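Local coordinates for protein ribokinase RBSK (Mycobacterium tuberculosis, PDB 3GO6) that probably phosphorylates D-ribose at its O5 hydroxyl, using magnesium-bound ATP, to give D-ribose 5-phosphate, at residues A19-D31 and A66-F79. Numbering follows the deposited sequence.
Sequences APRVCVVGSVNMD and AARAGAQVQFSGAF. With RIB (alpha-D-ribofuranose), chain C.
Beyond the hydrogen bond from Gly26 N to Ser76 O, two waters carry the contact on: one donates to Gly26 O and accepts from Ala78 N, the other donates to both Val28 O and Ala78 O. Up to that point 21-25 and 72-76 form a regular parallel ladder of six backbone hydrogen bonds, from Gln72 N to Pro20 O (2.8 Å) through to Gly26 N on Ser76 O (3.1 Å). Val22, Val24, Val73 and Phe75 share one face; helix 58-68 packs on it through Ala63, which touches Val24 and Val73, and Ala66, which touches Val22. CG2 of Val22 also closes on CB of Ala71 at 3.6 Å. With CG anti to the backbone N (chi1 174°), the Phe75 ring reaches forward past Val24, so that CZ lies 3.4 Å from Gly26 O and 3.9 Å from Val28 CB. Val28 meets a second ring through CG1, which lies over one face of Phe79 in a CH-pi contact. Just beyond, Asn29 ND2 donates to ribose O2, while Asp31 OD1 accepts from O2 and OD2 from O3, each at 2.6 Å. The pairing illustrates how, in the Rossmann-like core of a PfkB-family ribokinase, the strand beside edge strand 72-76 runs on into the smaller sheet, whose strand 29-35 brings Asn29 and Asp31 to the sugar.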
ATOM      1  N   ALA A  19     -22.610 -26.417  18.589  1.00 31.17           N
ATOM      2  CA  ALA A  19     -22.067 -25.255  17.797  1.00 30.20           C
ATOM      3  C   ALA A  19     -21.882 -25.659  16.341  1.00 29.21           C
ATOM      4  O   ALA A  19     -21.371 -26.742  16.075  1.00 29.33           O
ATOM      5  CB  ALA A  19     -20.748 -24.782  18.385  1.00 30.57           C
ATOM      6  N   PRO A  20     -22.294 -24.794  15.385  1.00 28.28           N
ATOM      7  CA  PRO A  20     -22.147 -25.160  13.976  1.00 27.29           C
ATOM      8  C   PRO A  20     -20.680 -25.218  13.566  1.00 25.91           C
ATOM      9  O   PRO A  20     -19.872 -24.444  14.064  1.00 25.75           O
ATOM     10  CB  PRO A  20     -22.883 -24.037  13.229  1.00 27.01           C
ATOM     11  CG  PRO A  20     -22.939 -22.934  14.149  1.00 28.12           C
ATOM     12  CD  PRO A  20     -22.910 -23.466  15.548  1.00 28.80           C
ATOM     13  N   ARG A  21     -20.351 -26.160  12.697  1.00 24.97           N
ATOM     14  CA  ARG A  21     -18.988 -26.330  12.241  1.00 24.56           C
ATOM     15  C   ARG A  21     -18.894 -25.648  10.889  1.00 23.02           C
ATOM     16  O   ARG A  21     -19.494 -26.103   9.905  1.00 23.23           O
ATOM     17  CB  ARG A  21     -18.610 -27.816  12.136  1.00 24.07           C
ATOM     18  CG  ARG A  21     -18.733 -28.584  13.456  1.00 25.97           C
ATOM     19  CD  ARG A  21     -18.713 -30.099  13.225  1.00 27.77           C
ATOM     20  NE  ARG A  21     -19.826 -30.562  12.386  1.00 34.49           N
ATOM     21  CZ  ARG A  21     -19.906 -31.770  11.825  1.00 36.84           C
ATOM     22  NH1 ARG A  21     -18.941 -32.667  12.006  1.00 38.57           N
ATOM     23  NH2 ARG A  21     -20.956 -32.089  11.077  1.00 36.96           N
ATOM     24  N   VAL A  22     -18.161 -24.540  10.856  1.00 20.73           N
ATOM     25  CA  VAL A  22     -17.980 -23.793   9.616  1.00 19.37           C
ATOM     26  C   VAL A  22     -16.582 -24.054   9.086  1.00 18.79           C
ATOM     27  O   VAL A  22     -15.607 -23.893   9.822  1.00 16.91           O
ATOM     28  CB  VAL A  22     -18.218 -22.284   9.843  1.00 18.45           C
ATOM     29  CG1 VAL A  22     -17.830 -21.486   8.610  1.00 19.04           C
ATOM     30  CG2 VAL A  22     -19.701 -22.046  10.233  1.00 18.44           C
ATOM     31  N   CYS A  23     -16.493 -24.481   7.822  1.00 19.56           N
ATOM     32  CA  CYS A  23     -15.204 -24.548   7.133  1.00 18.85           C
ATOM     33  C   CYS A  23     -15.072 -23.413   6.105  1.00 17.78           C
ATOM     34  O   CYS A  23     -15.899 -23.292   5.184  1.00 17.15           O
ATOM     35  CB  CYS A  23     -15.019 -25.900   6.444  1.00 19.80           C
ATOM     36  SG  CYS A  23     -13.536 -25.914   5.418  1.00 27.18           S
ATOM     37  N   VAL A  24     -14.063 -22.562   6.282  1.00 15.46           N
ATOM     38  CA  VAL A  24     -13.835 -21.470   5.342  1.00 15.21           C
ATOM     39  C   VAL A  24     -12.675 -21.858   4.433  1.00 15.15           C
ATOM     40  O   VAL A  24     -11.581 -22.152   4.910  1.00 15.79           O
ATOM     41  CB  VAL A  24     -13.525 -20.141   6.068  1.00 15.35           C
ATOM     42  CG1 VAL A  24     -13.293 -19.004   5.067  1.00 14.28           C
ATOM     43  CG2 VAL A  24     -14.644 -19.800   7.050  1.00 14.87           C
ATOM     44  N   VAL A  25     -12.912 -21.865   3.131  1.00 14.59           N
ATOM     45  CA  VAL A  25     -11.839 -22.128   2.174  1.00 14.86           C
ATOM     46  C   VAL A  25     -11.667 -20.825   1.396  1.00 14.81           C
ATOM     47  O   VAL A  25     -12.573 -20.393   0.675  1.00 15.05           O
ATOM     48  CB  VAL A  25     -12.178 -23.326   1.223  1.00 14.66           C
ATOM     49  CG1 VAL A  25     -11.129 -23.466   0.097  1.00 16.78           C
ATOM     50  CG2 VAL A  25     -12.264 -24.645   2.006  1.00 13.95           C
ATOM     51  N   GLY A  26     -10.528 -20.167   1.573  1.00 14.35           N
ATOM     52  CA  GLY A  26     -10.390 -18.815   1.029  1.00 13.90           C
ATOM     53  C   GLY A  26      -9.059 -18.174   1.305  1.00 13.94           C
ATOM     54  O   GLY A  26      -8.061 -18.871   1.574  1.00 14.25           O
ATOM     55  N   SER A  27      -9.039 -16.846   1.232  1.00 13.09           N
ATOM     56  CA  SER A  27      -7.797 -16.107   1.169  1.00 12.72           C
ATOM     57  C   SER A  27      -7.404 -15.448   2.481  1.00 12.15           C
ATOM     58  O   SER A  27      -8.247 -15.145   3.333  1.00 11.42           O
ATOM     59  CB  SER A  27      -7.920 -15.021   0.104  1.00 13.09           C
ATOM     60  OG  SER A  27      -9.077 -14.269   0.393  1.00 14.69           O
ATOM     61  N   VAL A  28      -6.106 -15.226   2.624  1.00 11.29           N
ATOM     62  CA  VAL A  28      -5.553 -14.542   3.790  1.00 11.71           C
ATOM     63  C   VAL A  28      -4.465 -13.602   3.267  1.00 12.16           C
ATOM     64  O   VAL A  28      -3.566 -14.022   2.540  1.00 11.80           O
ATOM     65  CB  VAL A  28      -5.049 -15.549   4.900  1.00 12.06           C
ATOM     66  CG1 VAL A  28      -4.021 -16.593   4.330  1.00 12.09           C
ATOM     67  CG2 VAL A  28      -4.504 -14.801   6.150  1.00 10.56           C
ATOM     68  N   ASN A  29      -4.577 -12.316   3.618  1.00 11.64           N
ATOM     69  CA  ASN A  29      -3.728 -11.261   3.063  1.00 12.32           C
ATOM     70  C   ASN A  29      -3.263 -10.404   4.214  1.00 12.26           C
ATOM     71  O   ASN A  29      -3.987 -10.264   5.194  1.00 12.85           O
ATOM     72  CB  ASN A  29      -4.540 -10.310   2.139  1.00 12.17           C
ATOM     73  CG  ASN A  29      -5.171 -11.013   0.955  1.00 14.11           C
ATOM     74  OD1 ASN A  29      -4.548 -11.854   0.320  1.00 13.85           O
ATOM     75  ND2 ASN A  29      -6.435 -10.666   0.653  1.00 12.12           N
ATOM     76  N   MET A  30      -2.086  -9.800   4.097  1.00 12.51           N
ATOM     77  CA  MET A  30      -1.767  -8.648   4.958  1.00 12.61           C
ATOM     78  C   MET A  30      -2.369  -7.367   4.333  1.00 12.84           C
ATOM     79  O   MET A  30      -2.175  -7.115   3.149  1.00 12.02           O
ATOM     80  CB  MET A  30      -0.251  -8.514   5.138  1.00 13.04           C
ATOM     81  CG  MET A  30       0.145  -7.444   6.156  1.00 14.25           C
ATOM     82  SD  MET A  30      -0.239  -7.911   7.857  1.00 17.97           S
ATOM     83  CE  MET A  30       0.794  -9.379   8.099  1.00 18.53           C
ATOM     84  N   ASP A  31      -3.100  -6.585   5.138  1.00 12.05           N
ATOM     85  CA  ASP A  31      -3.843  -5.425   4.675  1.00 12.86           C
ATOM     86  C   ASP A  31      -3.089  -4.158   5.010  1.00 12.59           C
ATOM     87  O   ASP A  31      -2.661  -3.968   6.157  1.00 13.51           O
ATOM     88  CB  ASP A  31      -5.209  -5.334   5.380  1.00 11.83           C
ATOM     89  CG  ASP A  31      -6.217  -6.358   4.877  1.00 14.76           C
ATOM     90  OD1 ASP A  31      -5.960  -7.000   3.836  1.00 14.88           O
ATOM     91  OD2 ASP A  31      -7.281  -6.519   5.535  1.00 16.63           O
ATOM     92  N   ALA A  66     -17.172 -15.633  11.800  1.00 13.85           N
ATOM     93  CA  ALA A  66     -17.916 -16.847  12.154  1.00 14.67           C
ATOM     94  C   ALA A  66     -17.546 -17.370  13.556  1.00 15.52           C
ATOM     95  O   ALA A  66     -18.424 -17.794  14.314  1.00 16.10           O
ATOM     96  CB  ALA A  66     -17.711 -17.934  11.099  1.00 14.72           C
ATOM     97  N   ALA A  67     -16.252 -17.343  13.891  1.00 15.55           N
ATOM     98  CA  ALA A  67     -15.777 -17.771  15.222  1.00 16.70           C
ATOM     99  C   ALA A  67     -16.276 -16.852  16.346  1.00 16.87           C
ATOM    100  O   ALA A  67     -16.780 -17.339  17.374  1.00 17.37           O
ATOM    101  CB  ALA A  67     -14.254 -17.882  15.248  1.00 15.64           C
ATOM    102  N   ARG A  68     -16.172 -15.542  16.149  1.00 16.54           N
ATOM    103  CA  ARG A  68     -16.723 -14.594  17.130  1.00 17.47           C
ATOM    104  C   ARG A  68     -18.247 -14.711  17.286  1.00 17.94           C
ATOM    105  O   ARG A  68     -18.776 -14.459  18.372  1.00 18.42           O
ATOM    106  CB  ARG A  68     -16.309 -13.159  16.815  1.00 17.15           C
ATOM    107  CG  ARG A  68     -14.803 -12.940  16.970  1.00 17.75           C
ATOM    108  CD  ARG A  68     -14.440 -11.493  16.750  1.00 19.77           C
ATOM    109  NE  ARG A  68     -12.991 -11.274  16.742  1.00 19.32           N
ATOM    110  CZ  ARG A  68     -12.424 -10.089  16.533  1.00 20.57           C
ATOM    111  NH1 ARG A  68     -13.172  -9.011  16.335  1.00 18.35           N
ATOM    112  NH2 ARG A  68     -11.100  -9.978  16.531  1.00 21.44           N
ATOM    113  N   ALA A  69     -18.937 -15.090  16.209  1.00 17.91           N
ATOM    114  CA  ALA A  69     -20.381 -15.336  16.240  1.00 18.61           C
ATOM    115  C   ALA A  69     -20.791 -16.686  16.849  1.00 19.55           C
ATOM    116  O   ALA A  69     -21.984 -16.975  16.923  1.00 20.38           O
ATOM    117  CB  ALA A  69     -20.997 -15.180  14.833  1.00 18.16           C
ATOM    118  N   GLY A  70     -19.825 -17.517  17.246  1.00 19.91           N
ATOM    119  CA  GLY A  70     -20.114 -18.758  17.979  1.00 20.24           C
ATOM    120  C   GLY A  70     -19.919 -20.067  17.224  1.00 20.83           C
ATOM    121  O   GLY A  70     -20.172 -21.155  17.768  1.00 20.31           O
ATOM    122  N   ALA A  71     -19.473 -19.993  15.969  1.00 19.44           N
ATOM    123  CA  ALA A  71     -19.221 -21.209  15.212  1.00 19.63           C
ATOM    124  C   ALA A  71     -17.881 -21.826  15.615  1.00 19.97           C
ATOM    125  O   ALA A  71     -16.986 -21.137  16.122  1.00 19.97           O
ATOM    126  CB  ALA A  71     -19.247 -20.932  13.675  1.00 19.70           C
ATOM    127  N   GLN A  72     -17.759 -23.128  15.398  1.00 19.96           N
ATOM    128  CA  GLN A  72     -16.468 -23.781  15.476  1.00 20.85           C
ATOM    129  C   GLN A  72     -15.884 -23.777  14.073  1.00 19.13           C
ATOM    130  O   GLN A  72     -16.438 -24.378  13.162  1.00 19.59           O
ATOM    131  CB  GLN A  72     -16.598 -25.202  16.029  1.00 21.34           C
ATOM    132  CG  GLN A  72     -15.321 -25.632  16.765  1.00 29.11           C
ATOM    133  CD  GLN A  72     -15.013 -24.743  17.989  1.00 37.13           C
ATOM    134  OE1 GLN A  72     -15.814 -24.666  18.932  1.00 41.05           O
ATOM    135  NE2 GLN A  72     -13.858 -24.059  17.963  1.00 38.63           N
ATOM    136  N   VAL A  73     -14.771 -23.073  13.901  1.00 18.11           N
ATOM    137  CA  VAL A  73     -14.298 -22.722  12.560  1.00 16.80           C
ATOM    138  C   VAL A  73     -12.958 -23.357  12.226  1.00 16.80           C
ATOM    139  O   VAL A  73     -12.033 -23.349  13.051  1.00 17.32           O
ATOM    140  CB  VAL A  73     -14.194 -21.188  12.388  1.00 16.66           C
ATOM    141  CG1 VAL A  73     -13.802 -20.824  10.943  1.00 16.57           C
ATOM    142  CG2 VAL A  73     -15.522 -20.505  12.780  1.00 16.12           C
ATOM    143  N   GLN A  74     -12.874 -23.899  11.017  1.00 16.63           N
ATOM    144  CA  GLN A  74     -11.612 -24.302  10.390  1.00 17.46           C
ATOM    145  C   GLN A  74     -11.366 -23.442   9.152  1.00 17.74           C
ATOM    146  O   GLN A  74     -12.297 -23.176   8.374  1.00 17.46           O
ATOM    147  CB  GLN A  74     -11.689 -25.759   9.959  1.00 17.84           C
ATOM    148  CG  GLN A  74     -11.723 -26.741  11.136  1.00 20.77           C
ATOM    149  CD  GLN A  74     -10.372 -26.845  11.847  1.00 24.42           C
ATOM    150  OE1 GLN A  74      -9.322 -26.451  11.319  1.00 24.08           O
ATOM    151  NE2 GLN A  74     -10.399 -27.375  13.059  1.00 29.01           N
ATOM    152  N   PHE A  75     -10.124 -22.998   8.972  1.00 16.93           N
ATOM    153  CA  PHE A  75      -9.751 -22.252   7.781  1.00 16.50           C
ATOM    154  C   PHE A  75      -8.806 -23.118   6.933  1.00 17.74           C
ATOM    155  O   PHE A  75      -7.882 -23.762   7.469  1.00 18.30           O
ATOM    156  CB  PHE A  75      -9.130 -20.909   8.183  1.00 16.36           C
ATOM    157  CG  PHE A  75      -8.575 -20.106   7.037  1.00 16.37           C
ATOM    158  CD1 PHE A  75      -9.427 -19.486   6.117  1.00 15.36           C
ATOM    159  CD2 PHE A  75      -7.190 -19.957   6.886  1.00 15.92           C
ATOM    160  CE1 PHE A  75      -8.907 -18.731   5.055  1.00 15.55           C
ATOM    161  CE2 PHE A  75      -6.649 -19.205   5.823  1.00 16.30           C
ATOM    162  CZ  PHE A  75      -7.512 -18.591   4.902  1.00 15.23           C
ATOM    163  N   SER A  76      -9.077 -23.165   5.636  1.00 16.55           N
ATOM    164  CA  SER A  76      -8.200 -23.783   4.653  1.00 17.41           C
ATOM    165  C   SER A  76      -7.775 -22.699   3.666  1.00 16.35           C
ATOM    166  O   SER A  76      -8.608 -22.098   2.988  1.00 15.83           O
ATOM    167  CB  SER A  76      -8.939 -24.919   3.935  1.00 17.58           C
ATOM    168  OG  SER A  76      -8.086 -25.523   2.964  1.00 23.52           O
ATOM    169  N   GLY A  77      -6.479 -22.419   3.616  1.00 16.14           N
ATOM    170  CA  GLY A  77      -5.941 -21.339   2.792  1.00 15.33           C
ATOM    171  C   GLY A  77      -4.431 -21.518   2.660  1.00 15.49           C
ATOM    172  O   GLY A  77      -3.831 -22.373   3.340  1.00 14.77           O
ATOM    173  N   ALA A  78      -3.829 -20.733   1.768  1.00 14.33           N
ATOM    174  CA  ALA A  78      -2.397 -20.835   1.485  1.00 14.63           C
ATOM    175  C   ALA A  78      -1.687 -19.619   2.020  1.00 14.37           C
ATOM    176  O   ALA A  78      -2.039 -18.494   1.665  1.00 14.33           O
ATOM    177  CB  ALA A  78      -2.168 -20.961  -0.005  1.00 14.50           C
ATOM    178  N   PHE A  79      -0.710 -19.847   2.899  1.00 14.15           N
ATOM    179  CA  PHE A  79       0.155 -18.793   3.402  1.00 13.60           C
ATOM    180  C   PHE A  79       1.411 -18.811   2.530  1.00 13.75           C
ATOM    181  O   PHE A  79       1.751 -19.859   1.979  1.00 14.13           O
ATOM    182  CB  PHE A  79       0.567 -19.066   4.855  1.00 13.97           C
ATOM    183  CG  PHE A  79      -0.565 -19.008   5.834  1.00 14.63           C
ATOM    184  CD1 PHE A  79      -0.968 -17.790   6.373  1.00 10.99           C
ATOM    185  CD2 PHE A  79      -1.230 -20.172   6.221  1.00 17.08           C
ATOM    186  CE1 PHE A  79      -2.025 -17.722   7.286  1.00 12.83           C
ATOM    187  CE2 PHE A  79      -2.290 -20.114   7.135  1.00 17.51           C
ATOM    188  CZ  PHE A  79      -2.693 -18.880   7.662  1.00 14.43           C
TER
HETATM  189  O5  RIB C 305     -13.293  -7.576   2.420  1.00 20.44           O
HETATM  190  C5  RIB C 305     -12.067  -6.917   2.810  1.00 21.84           C
HETATM  191  C4  RIB C 305     -10.884  -7.864   2.536  1.00 19.40           C
HETATM  192  O4  RIB C 305     -10.717  -7.974   1.107  1.00 19.95           O
HETATM  193  C3  RIB C 305      -9.553  -7.332   3.038  1.00 18.03           C
HETATM  194  O3  RIB C 305      -9.145  -7.865   4.324  1.00 15.22           O
HETATM  195  C2  RIB C 305      -8.577  -7.657   1.923  1.00 16.98           C
HETATM  196  O2  RIB C 305      -7.528  -8.525   2.367  1.00 17.87           O
HETATM  197  C1  RIB C 305      -9.371  -8.265   0.776  1.00 17.44           C
HETATM  198  O1  RIB C 305      -9.227  -9.691   0.718  1.00 15.84           O
HETATM  199  O   HOH W   1      -5.573 -19.102   0.300  1.00 13.24           O
HETATM  200  O   HOH W   2      -1.415 -15.624   1.797  1.00 12.10           O